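Side-chain contacts in aminotransferase (Bacillus subtilis, PDB 6L1O), which is a pyridoxal-phosphate-dependent aminotransferase encoded in the operon responsible for biosynthesis of the dipeptide antibiotic bacilysin: residues K76-A81 / A279-L284; V89-E94 / S220-E225; F195-N200 / A227-A232. All coordinates share one frame; numbering follows the deposited sequence.

Interaction 1: residues K76-A81 / A279-L284; sequences KEAIAA and AASAAL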
# COMPACT_ATOMS: atom_id res chain seq x y z
N LYS B 76 -4.19 0.55 17.61
CA LYS B 76 -2.91 0.19 18.23
C LYS B 76 -3.12 -0.31 19.67
O LYS B 76 -2.45 -1.21 20.13
CB LYS B 76 -1.99 1.39 18.14
CG LYS B 76 -1.61 1.76 16.71
CD LYS B 76 -0.75 3.02 16.77
CE LYS B 76 -0.11 3.28 15.46
NZ LYS B 76 0.61 4.57 15.55
N GLU B 77 -4.07 0.28 20.38
CA GLU B 77 -4.49 -0.20 21.68
C GLU B 77 -5.12 -1.61 21.59
O GLU B 77 -4.85 -2.46 22.42
CB GLU B 77 -5.45 0.80 22.35
CG GLU B 77 -4.78 2.10 22.75
CD GLU B 77 -5.66 3.37 22.64
OE1 GLU B 77 -6.92 3.30 22.73
OE2 GLU B 77 -5.10 4.49 22.45
N ALA B 78 -5.93 -1.86 20.57
CA ALA B 78 -6.53 -3.21 20.38
C ALA B 78 -5.44 -4.24 20.11
O ALA B 78 -5.48 -5.35 20.63
CB ALA B 78 -7.56 -3.21 19.26
N ILE B 79 -4.43 -3.84 19.35
CA ILE B 79 -3.30 -4.70 19.07
C ILE B 79 -2.55 -5.02 20.35
O ILE B 79 -2.26 -6.20 20.65
CB ILE B 79 -2.39 -4.07 18.01
CG1 ILE B 79 -3.12 -4.10 16.65
CG2 ILE B 79 -1.04 -4.78 17.93
CD1 ILE B 79 -2.48 -3.27 15.56
N ALA B 80 -2.30 -4.01 21.18
CA ALA B 80 -1.57 -4.29 22.44
C ALA B 80 -2.39 -5.23 23.34
O ALA B 80 -1.83 -6.16 23.93
CB ALA B 80 -1.18 -3.00 23.15
N ALA B 81 -3.70 -4.98 23.44
CA ALA B 81 -4.59 -5.79 24.28
C ALA B 81 -4.63 -7.23 23.74
O ALA B 81 -4.59 -8.18 24.49
CB ALA B 81 -5.98 -5.19 24.31
N ALA B 279 -13.02 -2.39 11.93
CA ALA B 279 -13.25 -3.84 11.75
C ALA B 279 -12.10 -4.64 12.32
O ALA B 279 -12.29 -5.70 12.94
CB ALA B 279 -13.46 -4.14 10.27
N ALA B 280 -10.87 -4.16 12.11
CA ALA B 280 -9.69 -4.84 12.62
C ALA B 280 -9.71 -4.89 14.14
O ALA B 280 -9.39 -5.91 14.78
CB ALA B 280 -8.43 -4.18 12.13
N SER B 281 -10.19 -3.81 14.74
CA SER B 281 -10.25 -3.73 16.16
C SER B 281 -11.35 -4.67 16.71
O SER B 281 -11.17 -5.26 17.76
CB SER B 281 -10.50 -2.27 16.59
OG SER B 281 -10.78 -2.29 17.93
N ALA B 282 -12.44 -4.83 15.97
CA ALA B 282 -13.53 -5.72 16.37
C ALA B 282 -13.05 -7.17 16.19
O ALA B 282 -13.40 -8.00 16.96
CB ALA B 282 -14.79 -5.46 15.58
N ALA B 283 -12.17 -7.41 15.20
CA ALA B 283 -11.57 -8.74 15.05
C ALA B 283 -10.73 -9.14 16.24
O ALA B 283 -10.90 -10.20 16.83
CB ALA B 283 -10.79 -8.86 13.75
N LEU B 284 -9.88 -8.22 16.67
CA LEU B 284 -8.96 -8.49 17.72
C LEU B 284 -9.67 -8.59 19.07
O LEU B 284 -9.26 -9.36 19.94
CB LEU B 284 -7.92 -7.37 17.82
CG LEU B 284 -7.01 -7.18 16.60
CD1 LEU B 284 -6.09 -5.98 16.81
CD2 LEU B 284 -6.27 -8.48 16.30
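Ala78 is where helix 73-87 comes up against helix 274-285, and its methyl points straight across. CB lies 3.6 Å from Ser281 OG, because chi1 of 170° sets that hydroxyl opposite its own backbone N and swings it out along the flank of its helix to the alanine. The same methyl has Leu284 CD1 at 4.0 Å, so Ala78 is flanked by one polar and one apolar neighbour a turn apart. Next comes the peptide linking Ala78 to Ile79: Leu284 CD1 settles over it, 3.8 Å from Ala78 C and 3.7 Å from Ile79 N. Ile79 itself sets out away from the other helix, yet the flank of its chain still takes part, CG1 meeting Leu284 CD1 at 3.5 Å as the two side chains cross obliquely. One leucine methyl thus does most of the work, and the segment axes approach to 9.1 Å, nearly parallel at 17°. Beyond the pair, Leu284 rests on Phe237 of helix 237-240, a residue of the pyridoxal phosphate site, though the leucine side chain itself stays about 13 Å from the cofactor. Ile79 packs on Val97 and Leu99, so helix 73-87 lies against edge strand 97-100 of the mixed sheet and pairs with helix 274-285.

Interaction 2: residues V89-E94 / S220-E225; sequences VTINPE and SFLEAE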
# COMPACT_ATOMS: atom_id res chain seq x y z
N VAL B 89 2.20 -11.06 26.06
CA VAL B 89 3.30 -10.13 25.67
C VAL B 89 2.88 -8.68 25.87
O VAL B 89 1.81 -8.25 25.40
CB VAL B 89 3.70 -10.35 24.20
CG1 VAL B 89 4.74 -9.32 23.71
CG2 VAL B 89 4.23 -11.76 24.03
N THR B 90 3.75 -7.92 26.54
CA THR B 90 3.55 -6.51 26.77
C THR B 90 4.06 -5.69 25.60
O THR B 90 5.25 -5.72 25.29
CB THR B 90 4.28 -6.03 28.05
OG1 THR B 90 3.65 -6.60 29.19
CG2 THR B 90 4.16 -4.49 28.17
N ILE B 91 3.15 -4.93 24.99
CA ILE B 91 3.47 -4.07 23.84
C ILE B 91 3.06 -2.63 24.16
O ILE B 91 1.93 -2.40 24.57
CB ILE B 91 2.71 -4.53 22.57
CG1 ILE B 91 3.13 -5.95 22.13
CG2 ILE B 91 2.90 -3.55 21.44
CD1 ILE B 91 4.57 -6.10 21.70
N ASN B 92 3.96 -1.68 23.96
CA ASN B 92 3.61 -0.26 24.03
C ASN B 92 2.88 0.18 22.76
O ASN B 92 3.49 0.27 21.73
CB ASN B 92 4.87 0.62 24.20
CG ASN B 92 4.52 2.06 24.54
OD1 ASN B 92 3.44 2.57 24.19
ND2 ASN B 92 5.44 2.74 25.25
N PRO B 93 1.56 0.48 22.84
CA PRO B 93 0.86 0.77 21.59
C PRO B 93 1.36 2.01 20.87
O PRO B 93 1.18 2.13 19.66
CB PRO B 93 -0.61 0.94 22.03
CG PRO B 93 -0.57 1.17 23.51
CD PRO B 93 0.64 0.45 24.00
N GLU B 94 1.97 2.94 21.61
CA GLU B 94 2.33 4.22 21.04
C GLU B 94 3.69 4.15 20.36
O GLU B 94 3.96 4.96 19.52
CB GLU B 94 2.25 5.33 22.13
CG GLU B 94 0.83 5.46 22.71
CD GLU B 94 0.59 6.71 23.53
OE1 GLU B 94 1.01 7.81 23.12
OE2 GLU B 94 -0.04 6.61 24.61
N SER B 220 4.42 -16.66 20.41
CA SER B 220 4.94 -15.52 19.65
C SER B 220 6.48 -15.44 19.82
O SER B 220 7.02 -15.68 20.92
CB SER B 220 4.29 -14.23 20.12
OG SER B 220 5.12 -13.06 19.81
N PHE B 221 7.18 -15.07 18.77
CA PHE B 221 8.60 -14.72 18.85
C PHE B 221 8.87 -13.74 20.01
O PHE B 221 9.90 -13.83 20.72
CB PHE B 221 9.04 -14.13 17.49
CG PHE B 221 10.39 -13.46 17.49
CD1 PHE B 221 11.54 -14.15 17.81
CD2 PHE B 221 10.50 -12.11 17.13
CE1 PHE B 221 12.79 -13.52 17.82
CE2 PHE B 221 11.73 -11.48 17.11
CZ PHE B 221 12.87 -12.18 17.49
N LEU B 222 7.94 -12.82 20.22
CA LEU B 222 8.12 -11.79 21.22
C LEU B 222 8.03 -12.28 22.67
O LEU B 222 8.20 -11.51 23.58
CB LEU B 222 7.13 -10.64 21.00
CG LEU B 222 7.27 -9.92 19.65
CD1 LEU B 222 6.23 -8.82 19.62
CD2 LEU B 222 8.66 -9.33 19.44
N GLU B 223 7.70 -13.56 22.86
CA GLU B 223 7.86 -14.21 24.15
C GLU B 223 9.32 -14.46 24.55
O GLU B 223 9.64 -14.50 25.72
CB GLU B 223 7.05 -15.51 24.20
CG GLU B 223 5.56 -15.23 24.34
CD GLU B 223 4.71 -16.49 24.29
OE1 GLU B 223 5.02 -17.42 25.07
OE2 GLU B 223 3.73 -16.54 23.49
N ALA B 224 10.21 -14.59 23.58
CA ALA B 224 11.61 -14.82 23.85
C ALA B 224 12.31 -13.60 24.44
O ALA B 224 12.02 -12.48 24.05
CB ALA B 224 12.32 -15.23 22.58
N GLU B 225 13.19 -13.83 25.42
CA GLU B 225 14.07 -12.79 25.94
C GLU B 225 14.91 -12.23 24.79
O GLU B 225 15.45 -12.98 23.97
CB GLU B 225 15.01 -13.36 27.02
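Ser220 OG has two partners: the backbone N of Leu222, the leucine at the middle of this contact, donates to it at 2.9 Å, closing an ST turn, and Glu233 OE2 hydrogen-bonds to it as well. Glu223 adds a second brace. Its side chain, extended beyond CG, brings OE2 to Ser220 N at 3.2 Å, the donor lying above the carboxylate plane. With the short 3-10 turn of 221-223 fixed like this, Leu222 and Glu223 offer a carbon surface to the loop 89-94. Val89 straddles it with both methyls. CG1, set opposite the backbone N by chi1 of 175°, touches Leu222 CB at 3.8 Å, and CG2 lies 3.7 Å from Glu223 CG, so the glutamate contributes its aliphatic stem here and its carboxylate elsewhere. Both methyls also come near Leu222 O. Two residues on, Ile91 starts off along the side but turns its end inward, and CD1 meets Leu222 CD1 at 3.8 Å with the two chains roughly perpendicular. Val252 of strand 249-253 touches both Ile91 and Leu222. Tyr87 of helix 73-87 lies against Ser220 and Glu223, and Phe221 turns the other way, onto strand 202-206 and helix 227-230.

Interaction 3: residues F195-N200 / A227-A232; sequences FAKEHN and AKTVGA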
# COMPACT_ATOMS: atom_id res chain seq x y z
N PHE B 195 21.31 -15.44 18.75
CA PHE B 195 22.14 -15.44 17.56
C PHE B 195 22.14 -14.09 16.79
O PHE B 195 23.16 -13.61 16.34
CB PHE B 195 21.68 -16.58 16.64
CG PHE B 195 22.58 -16.81 15.48
CD1 PHE B 195 23.74 -17.59 15.64
CD2 PHE B 195 22.29 -16.25 14.22
CE1 PHE B 195 24.57 -17.84 14.54
CE2 PHE B 195 23.13 -16.47 13.13
CZ PHE B 195 24.27 -17.26 13.31
N ALA B 196 20.96 -13.48 16.67
CA ALA B 196 20.83 -12.23 15.93
C ALA B 196 21.48 -11.08 16.69
O ALA B 196 22.12 -10.22 16.11
CB ALA B 196 19.35 -11.95 15.68
N LYS B 197 21.34 -11.12 18.01
CA LYS B 197 21.98 -10.16 18.91
C LYS B 197 23.51 -10.21 18.80
O LYS B 197 24.16 -9.17 18.79
CB LYS B 197 21.56 -10.43 20.35
CG LYS B 197 21.82 -9.32 21.34
CD LYS B 197 21.36 -9.75 22.72
CE LYS B 197 21.25 -8.60 23.71
NZ LYS B 197 22.55 -8.11 24.27
N GLU B 198 24.07 -11.41 18.66
CA GLU B 198 25.51 -11.58 18.55
C GLU B 198 26.07 -11.08 17.23
O GLU B 198 27.17 -10.54 17.16
CB GLU B 198 25.87 -13.04 18.75
CG GLU B 198 27.35 -13.33 18.49
CD GLU B 198 27.85 -14.59 19.16
OE1 GLU B 198 27.02 -15.31 19.76
OE2 GLU B 198 29.08 -14.84 19.08
N HIS B 199 25.33 -11.28 16.16
CA HIS B 199 25.87 -10.97 14.84
C HIS B 199 25.19 -9.78 14.17
O HIS B 199 25.33 -9.58 12.96
CB HIS B 199 25.80 -12.22 14.00
CG HIS B 199 26.51 -13.37 14.62
ND1 HIS B 199 27.88 -13.50 14.60
CD2 HIS B 199 26.04 -14.45 15.30
CE1 HIS B 199 28.23 -14.61 15.22
NE2 HIS B 199 27.13 -15.21 15.65
N ASN B 200 24.48 -9.00 14.98
CA ASN B 200 23.80 -7.77 14.57
C ASN B 200 22.94 -7.96 13.37
O ASN B 200 23.15 -7.35 12.34
CB ASN B 200 24.82 -6.68 14.29
CG ASN B 200 25.70 -6.43 15.47
OD1 ASN B 200 25.23 -5.92 16.50
ND2 ASN B 200 26.96 -6.82 15.36
N ALA B 227 13.93 -10.69 22.14
CA ALA B 227 13.26 -10.65 20.83
C ALA B 227 13.01 -9.20 20.43
O ALA B 227 13.26 -8.82 19.29
CB ALA B 227 11.95 -11.43 20.87
N LYS B 228 12.58 -8.38 21.39
CA LYS B 228 12.27 -6.98 21.15
C LYS B 228 13.51 -6.15 20.90
O LYS B 228 13.42 -5.07 20.34
CB LYS B 228 11.49 -6.35 22.33
CG LYS B 228 10.08 -5.88 22.02
CD LYS B 228 9.42 -5.42 23.32
CE LYS B 228 7.92 -5.44 23.21
NZ LYS B 228 7.33 -4.88 24.46
N THR B 229 14.65 -6.64 21.37
CA THR B 229 15.93 -6.01 21.17
C THR B 229 16.43 -6.17 19.75
O THR B 229 17.11 -5.28 19.27
CB THR B 229 17.00 -6.64 22.12
OG1 THR B 229 16.54 -6.57 23.47
CG2 THR B 229 18.36 -5.90 21.97
N VAL B 230 16.10 -7.30 19.09
CA VAL B 230 16.67 -7.63 17.79
C VAL B 230 15.66 -7.57 16.63
O VAL B 230 16.05 -7.51 15.45
CB VAL B 230 17.35 -9.00 17.79
CG1 VAL B 230 18.40 -9.09 18.93
CG2 VAL B 230 16.31 -10.12 17.92
N GLY B 231 14.36 -7.57 16.92
CA GLY B 231 13.43 -7.77 15.81
C GLY B 231 12.00 -7.35 16.01
O GLY B 231 11.69 -6.53 16.83
N ALA B 232 11.16 -7.90 15.17
CA ALA B 232 9.74 -7.54 15.14
C ALA B 232 8.98 -8.73 14.59
O ALA B 232 9.59 -9.59 13.93
CB ALA B 232 9.51 -6.33 14.27
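Apolar contact comes first, and Val230 is its centre. Its CB faces Ala196 CB at 4.1 Å, methine against methyl, with CG2 just beside. The other branch, CG1, leans onto the start of the next residue and lies 3.7 Å from both Lys197 N and Lys197 CB. A chi1 of -54° produces this split, putting CG1 opposite the carbonyl carbon and CG2 between the backbone N and that carbon.

The second kind is the aliphatic part of a charged chain. Lys197 runs outward from its helix at about a right angle to Val230, extended until it bends at chi4 (-77°), and CE passes loosely by Thr229 CG2 at 4.3 Å. Met1 of the second subunit packs on both Lys197 and Thr229, so the second subunit covers this side of the contact.

Backbone bonds shape the other partner. Ala227 O receives Gly231 N at 2.9 Å and Val230 N at 3.2 Å, ending the short helix just where the strand begins.

Within helix 186-199, His199 CD2 lies 3.7 Å above the centre of the Phe195 ring, and Phe195 also meets the ring of Phe157.

Within the fold, Val230 bonds through its backbone to Leu203 and rests on that side chain, and Ala232 continues the pairing with Leu203 and His205. Helix 186-199 leads into strand 202-206 and strand 231-236 runs parallel beside it, so the helix end is packed against the little helix that introduces the neighbouring strand of the mixed sheet.

How the interactions relate
Starting from the N terminus, the chain enters interaction 1 at 76-81, leaves helix 73-87, and reaches the first half of interaction 2 at 89-94. It then goes through much of the mixed sheet before 195-200 opens interaction 3. Residues 220-225 close interaction 2 and 227-232 close interaction 3, so these two loops cross; 279-284 finally closes interaction 1 around both. Neighbours touch as well: Ala80 CB lies 4.0 Å from Pro93 CD, joining 1 to 2, and Ile91 CD1 lies 3.7 Å from Lys228 CE, joining 2 to 3. Interaction 1 joins helices 73-87 and 274-285, interaction 2 two loops, and interaction 3 the end of helix 186-199 and helix 227-230.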